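Local coordinates for putative rRNA methylase (Clostridium thermocellum ATCC 27405, PDB 3EEY), which probably transfers methyl groups from bound S-adenosylmethionine to an acceptor, perhaps ribosomal RNA, at residues F99-L104 with V137-G142. Residues are numbered along the deposited sequence; the frame is centred on the assembly and turned at random.
Sequences FNLGYL and VVIYYG. With SAM (S-adenosylmethionine), chain K.
F99, N100 and L101 pair in parallel with V137, V138 and I139 at the C-terminal ends of strands 94-101 and 133-139, held by backbone hydrogen bonds. V138 gives its N-H to F99 O (2.9 Å) and accepts the N-H of L101 on its own O in a nearly straight bond (175°). Beyond the last pair Y140 N still reaches L101 O, though weakly.

F99, L101, V137 and I139 are all buried and apolar, which suits the face covered by helix 115-128. With its CG anti to the carbonyl carbon (chi1 -57°), L101 lays CD1 against V137 CG1 (3.8 Å) and I139 CG1 (3.9 Å), while V137 CG1 also packs on F99 CB.

N100 is directed to the other face, beside V138. Its OD1 lies 3.1 Å from Y140 CE2, the amide turned 40° from the ring, and 3.6 Å from CE, the S-adenosylmethionine methyl carbon. Y140 also sets a ring edge toward L101 O, with CD2 at 3.2 Å. At the backbone angles of G102 a CB would press against the preceding carbonyl O, which suits glycine. Two carbonyl oxygens lie close to the cofactor's CE, Y103 O at 3.3 Å and N100 O at 3.4 Å; the cofactor sits at the C-terminal ends of the parallel strands, as in Rossmann-like methyltransferases.

Helix 115-128, linking the two strands in a beta-alpha-beta crossover, packs on F99, L101 and V137; helix 8-19 lies on the opposite face, against N100, V138 and Y140, and antiparallel strand 181-187 extends the sheet beyond V137 and I139.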
ATOM      1  N   PHE A  99     -13.078  -5.123  -7.652  1.00 37.25           N
ATOM      2  CA  PHE A  99     -14.175  -4.164  -7.467  1.00 28.05           C
ATOM      3  C   PHE A  99     -13.700  -2.770  -7.814  1.00 22.90           C
ATOM      4  O   PHE A  99     -12.621  -2.334  -7.387  1.00 25.01           O
ATOM      5  CB  PHE A  99     -14.662  -4.155  -6.017  1.00 30.26           C
ATOM      6  CG  PHE A  99     -15.479  -5.342  -5.644  1.00 24.53           C
ATOM      7  CD1 PHE A  99     -16.863  -5.308  -5.754  1.00 22.02           C
ATOM      8  CD2 PHE A  99     -14.874  -6.492  -5.176  1.00 25.19           C
ATOM      9  CE1 PHE A  99     -17.620  -6.405  -5.400  1.00 28.26           C
ATOM     10  CE2 PHE A  99     -15.624  -7.594  -4.815  1.00 26.03           C
ATOM     11  CZ  PHE A  99     -16.991  -7.560  -4.933  1.00 20.23           C
ATOM     12  N   ASN A 100     -14.512  -2.069  -8.586  1.00 30.54           N
ATOM     13  CA  ASN A 100     -14.265  -0.676  -8.909  1.00 35.71           C
ATOM     14  C   ASN A 100     -15.542   0.101  -8.598  1.00 37.33           C
ATOM     15  O   ASN A 100     -16.508   0.037  -9.348  1.00 48.36           O
ATOM     16  CB  ASN A 100     -13.882  -0.577 -10.382  1.00 44.54           C
ATOM     17  CG  ASN A 100     -12.930   0.548 -10.663  1.00 48.18           C
ATOM     18  OD1 ASN A 100     -13.344   1.691 -10.821  1.00 61.08           O
ATOM     19  ND2 ASN A 100     -11.640   0.233 -10.737  1.00 52.03           N
ATOM     20  N   LEU A 101     -15.552   0.814  -7.476  1.00 41.80           N
ATOM     21  CA  LEU A 101     -16.794   1.336  -6.904  1.00 38.11           C
ATOM     22  C   LEU A 101     -17.144   2.750  -7.343  1.00 48.79           C
ATOM     23  O   LEU A 101     -16.332   3.657  -7.228  1.00 57.66           O
ATOM     24  CB  LEU A 101     -16.737   1.284  -5.373  1.00 36.63           C
ATOM     25  CG  LEU A 101     -16.481  -0.056  -4.686  1.00 26.66           C
ATOM     26  CD1 LEU A 101     -16.663   0.130  -3.188  1.00 38.39           C
ATOM     27  CD2 LEU A 101     -17.432  -1.107  -5.217  1.00 24.46           C
ATOM     28  N   GLY A 102     -18.376   2.927  -7.811  1.00 59.37           N
ATOM     29  CA  GLY A 102     -18.883   4.225  -8.265  1.00 64.56           C
ATOM     30  C   GLY A 102     -19.861   4.053  -9.413  1.00 69.78           C
ATOM     31  O   GLY A 102     -20.518   3.019  -9.517  1.00 69.34           O
ATOM     32  N   TYR A 103     -19.958   5.060 -10.282  1.00 63.60           N
ATOM     33  CA  TYR A 103     -20.817   4.981 -11.479  1.00 63.30           C
ATOM     34  C   TYR A 103     -20.025   4.692 -12.761  1.00 63.49           C
ATOM     35  O   TYR A 103     -18.797   4.806 -12.770  1.00 64.91           O
ATOM     36  CB  TYR A 103     -21.658   6.262 -11.655  1.00 62.72           C
ATOM     37  CG  TYR A 103     -20.880   7.559 -11.568  1.00 52.83           C
ATOM     38  CD1 TYR A 103     -20.997   8.382 -10.450  1.00 52.61           C
ATOM     39  CD2 TYR A 103     -20.028   7.965 -12.601  1.00 55.94           C
ATOM     40  CE1 TYR A 103     -20.285   9.578 -10.356  1.00 64.03           C
ATOM     41  CE2 TYR A 103     -19.303   9.157 -12.514  1.00 63.48           C
ATOM     42  CZ  TYR A 103     -19.442   9.962 -11.391  1.00 64.52           C
ATOM     43  OH  TYR A 103     -18.740  11.146 -11.294  1.00 65.18           O
ATOM     44  N   LEU A 104     -20.737   4.340 -13.833  1.00 61.01           N
ATOM     45  CA  LEU A 104     -20.138   4.128 -15.158  1.00 64.37           C
ATOM     46  C   LEU A 104     -19.632   5.439 -15.778  1.00 67.99           C
ATOM     47  O   LEU A 104     -20.401   6.401 -15.903  1.00 67.41           O
ATOM     48  CB  LEU A 104     -21.139   3.438 -16.099  1.00 62.11           C
ATOM     49  CG  LEU A 104     -20.808   3.224 -17.587  1.00 63.03           C
ATOM     50  CD1 LEU A 104     -19.601   2.337 -17.789  1.00 61.25           C
ATOM     51  CD2 LEU A 104     -22.001   2.637 -18.324  1.00 66.62           C
ATOM     52  N   VAL A 137     -10.259  -3.559  -4.180  1.00 31.68           N
ATOM     53  CA  VAL A 137     -11.403  -2.644  -4.180  1.00 26.22           C
ATOM     54  C   VAL A 137     -10.879  -1.217  -4.366  1.00 23.54           C
ATOM     55  O   VAL A 137     -10.233  -0.658  -3.476  1.00 31.14           O
ATOM     56  CB  VAL A 137     -12.218  -2.739  -2.853  1.00 30.57           C
ATOM     57  CG1 VAL A 137     -13.538  -1.993  -2.963  1.00 31.77           C
ATOM     58  CG2 VAL A 137     -12.468  -4.183  -2.463  1.00 25.00           C
ATOM     59  N   VAL A 138     -11.116  -0.637  -5.542  1.00 35.79           N
ATOM     60  CA  VAL A 138     -10.821   0.774  -5.752  1.00 21.37           C
ATOM     61  C   VAL A 138     -12.090   1.553  -5.386  1.00 32.07           C
ATOM     62  O   VAL A 138     -13.134   1.371  -5.999  1.00 34.55           O
ATOM     63  CB  VAL A 138     -10.345   1.079  -7.198  1.00 32.38           C
ATOM     64  CG1 VAL A 138      -9.977   2.548  -7.346  1.00 20.90           C
ATOM     65  CG2 VAL A 138      -9.139   0.226  -7.555  1.00 19.61           C
ATOM     66  N   ILE A 139     -12.002   2.388  -4.357  1.00 35.74           N
ATOM     67  CA  ILE A 139     -13.157   3.123  -3.857  1.00 29.36           C
ATOM     68  C   ILE A 139     -13.089   4.567  -4.332  1.00 32.39           C
ATOM     69  O   ILE A 139     -12.171   5.305  -3.978  1.00 41.41           O
ATOM     70  CB  ILE A 139     -13.242   3.094  -2.302  1.00 32.64           C
ATOM     71  CG1 ILE A 139     -13.316   1.654  -1.783  1.00 28.46           C
ATOM     72  CG2 ILE A 139     -14.450   3.903  -1.818  1.00 26.93           C
ATOM     73  CD1 ILE A 139     -13.125   1.511  -0.274  1.00 33.99           C
ATOM     74  N   TYR A 140     -14.059   4.958  -5.152  1.00 41.87           N
ATOM     75  CA  TYR A 140     -14.242   6.353  -5.533  1.00 40.05           C
ATOM     76  C   TYR A 140     -15.342   6.950  -4.693  1.00 44.20           C
ATOM     77  O   TYR A 140     -16.320   6.282  -4.364  1.00 51.78           O
ATOM     78  CB  TYR A 140     -14.636   6.487  -6.988  1.00 41.63           C
ATOM     79  CG  TYR A 140     -13.602   6.001  -7.968  1.00 43.31           C
ATOM     80  CD1 TYR A 140     -12.767   6.897  -8.626  1.00 46.69           C
ATOM     81  CD2 TYR A 140     -13.475   4.643  -8.266  1.00 43.11           C
ATOM     82  CE1 TYR A 140     -11.820   6.451  -9.549  1.00 48.48           C
ATOM     83  CE2 TYR A 140     -12.536   4.193  -9.176  1.00 43.11           C
ATOM     84  CZ  TYR A 140     -11.709   5.093  -9.811  1.00 48.47           C
ATOM     85  OH  TYR A 140     -10.774   4.644 -10.719  1.00 50.87           O
ATOM     86  N   TYR A 141     -15.189   8.225  -4.378  1.00 49.93           N
ATOM     87  CA  TYR A 141     -16.081   8.910  -3.460  1.00 50.09           C
ATOM     88  C   TYR A 141     -16.031  10.399  -3.759  1.00 51.39           C
ATOM     89  O   TYR A 141     -15.299  10.822  -4.650  1.00 47.15           O
ATOM     90  CB  TYR A 141     -15.708   8.603  -1.997  1.00 49.28           C
ATOM     91  CG  TYR A 141     -14.304   8.997  -1.575  1.00 47.95           C
ATOM     92  CD1 TYR A 141     -13.183   8.368  -2.120  1.00 46.12           C
ATOM     93  CD2 TYR A 141     -14.098   9.973  -0.603  1.00 47.57           C
ATOM     94  CE1 TYR A 141     -11.911   8.718  -1.742  1.00 48.82           C
ATOM     95  CE2 TYR A 141     -12.812  10.329  -0.206  1.00 58.27           C
ATOM     96  CZ  TYR A 141     -11.720   9.695  -0.783  1.00 59.97           C
ATOM     97  OH  TYR A 141     -10.431  10.028  -0.406  1.00 57.15           O
ATOM     98  N   GLY A 142     -16.817  11.185  -3.027  1.00 55.01           N
ATOM     99  CA  GLY A 142     -16.979  12.607  -3.323  1.00 58.25           C
ATOM    100  C   GLY A 142     -17.827  12.758  -4.564  1.00 63.27           C
ATOM    101  O   GLY A 142     -18.458  11.793  -5.003  1.00 65.70           O
TER
HETATM  102  N   SAM K 300     -13.942  -1.436 -13.979  1.00 55.01           N
HETATM  103  CA  SAM K 300     -14.871  -0.540 -14.736  1.00 64.02           C
HETATM  104  C   SAM K 300     -14.263  -0.062 -16.057  1.00 62.82           C
HETATM  105  O   SAM K 300     -14.691   0.931 -16.656  1.00 62.55           O
HETATM  106  OXT SAM K 300     -13.327  -0.678 -16.564  1.00 68.37           O
HETATM  107  CB  SAM K 300     -15.337   0.614 -13.856  1.00 60.84           C
HETATM  108  CG  SAM K 300     -16.532   0.238 -12.985  1.00 54.72           C
HETATM  109  SD  SAM K 300     -17.678   1.613 -12.689  1.00 40.18           S
HETATM  110  CE  SAM K 300     -16.700   2.611 -11.532  1.00 61.42           C
HETATM  111  C5' SAM K 300     -18.896   0.798 -11.622  1.00 51.26           C
HETATM  112  C4' SAM K 300     -19.746  -0.191 -12.427  1.00 50.71           C
HETATM  113  O4' SAM K 300     -20.420  -1.098 -11.575  1.00 46.78           O
HETATM  114  C3' SAM K 300     -20.811   0.509 -13.270  1.00 52.41           C
HETATM  115  O3' SAM K 300     -20.703   0.047 -14.596  1.00 47.92           O
HETATM  116  C2' SAM K 300     -22.131   0.092 -12.652  1.00 53.28           C
HETATM  117  O2' SAM K 300     -23.172  -0.041 -13.601  1.00 46.74           O
HETATM  118  C1' SAM K 300     -21.757  -1.241 -12.015  1.00 44.92           C
HETATM  119  N9  SAM K 300     -22.641  -1.642 -10.904  1.00 44.64           N
HETATM  120  C8  SAM K 300     -23.417  -0.848 -10.091  1.00 39.33           C
HETATM  121  N7  SAM K 300     -24.068  -1.648  -9.211  1.00 41.58           N
HETATM  122  C5  SAM K 300     -23.716  -2.934  -9.456  1.00 36.22           C
HETATM  123  C6  SAM K 300     -24.070  -4.148  -8.878  1.00 31.10           C
HETATM  124  N6  SAM K 300     -24.918  -4.218  -7.855  1.00 42.74           N
HETATM  125  N1  SAM K 300     -23.529  -5.308  -9.385  1.00 46.60           N
HETATM  126  C2  SAM K 300     -22.650  -5.297 -10.447  1.00 30.90           C
HETATM  127  N3  SAM K 300     -22.297  -4.094 -11.004  1.00 39.95           N
HETATM  128  C4  SAM K 300     -22.823  -2.938 -10.522  1.00 33.83           C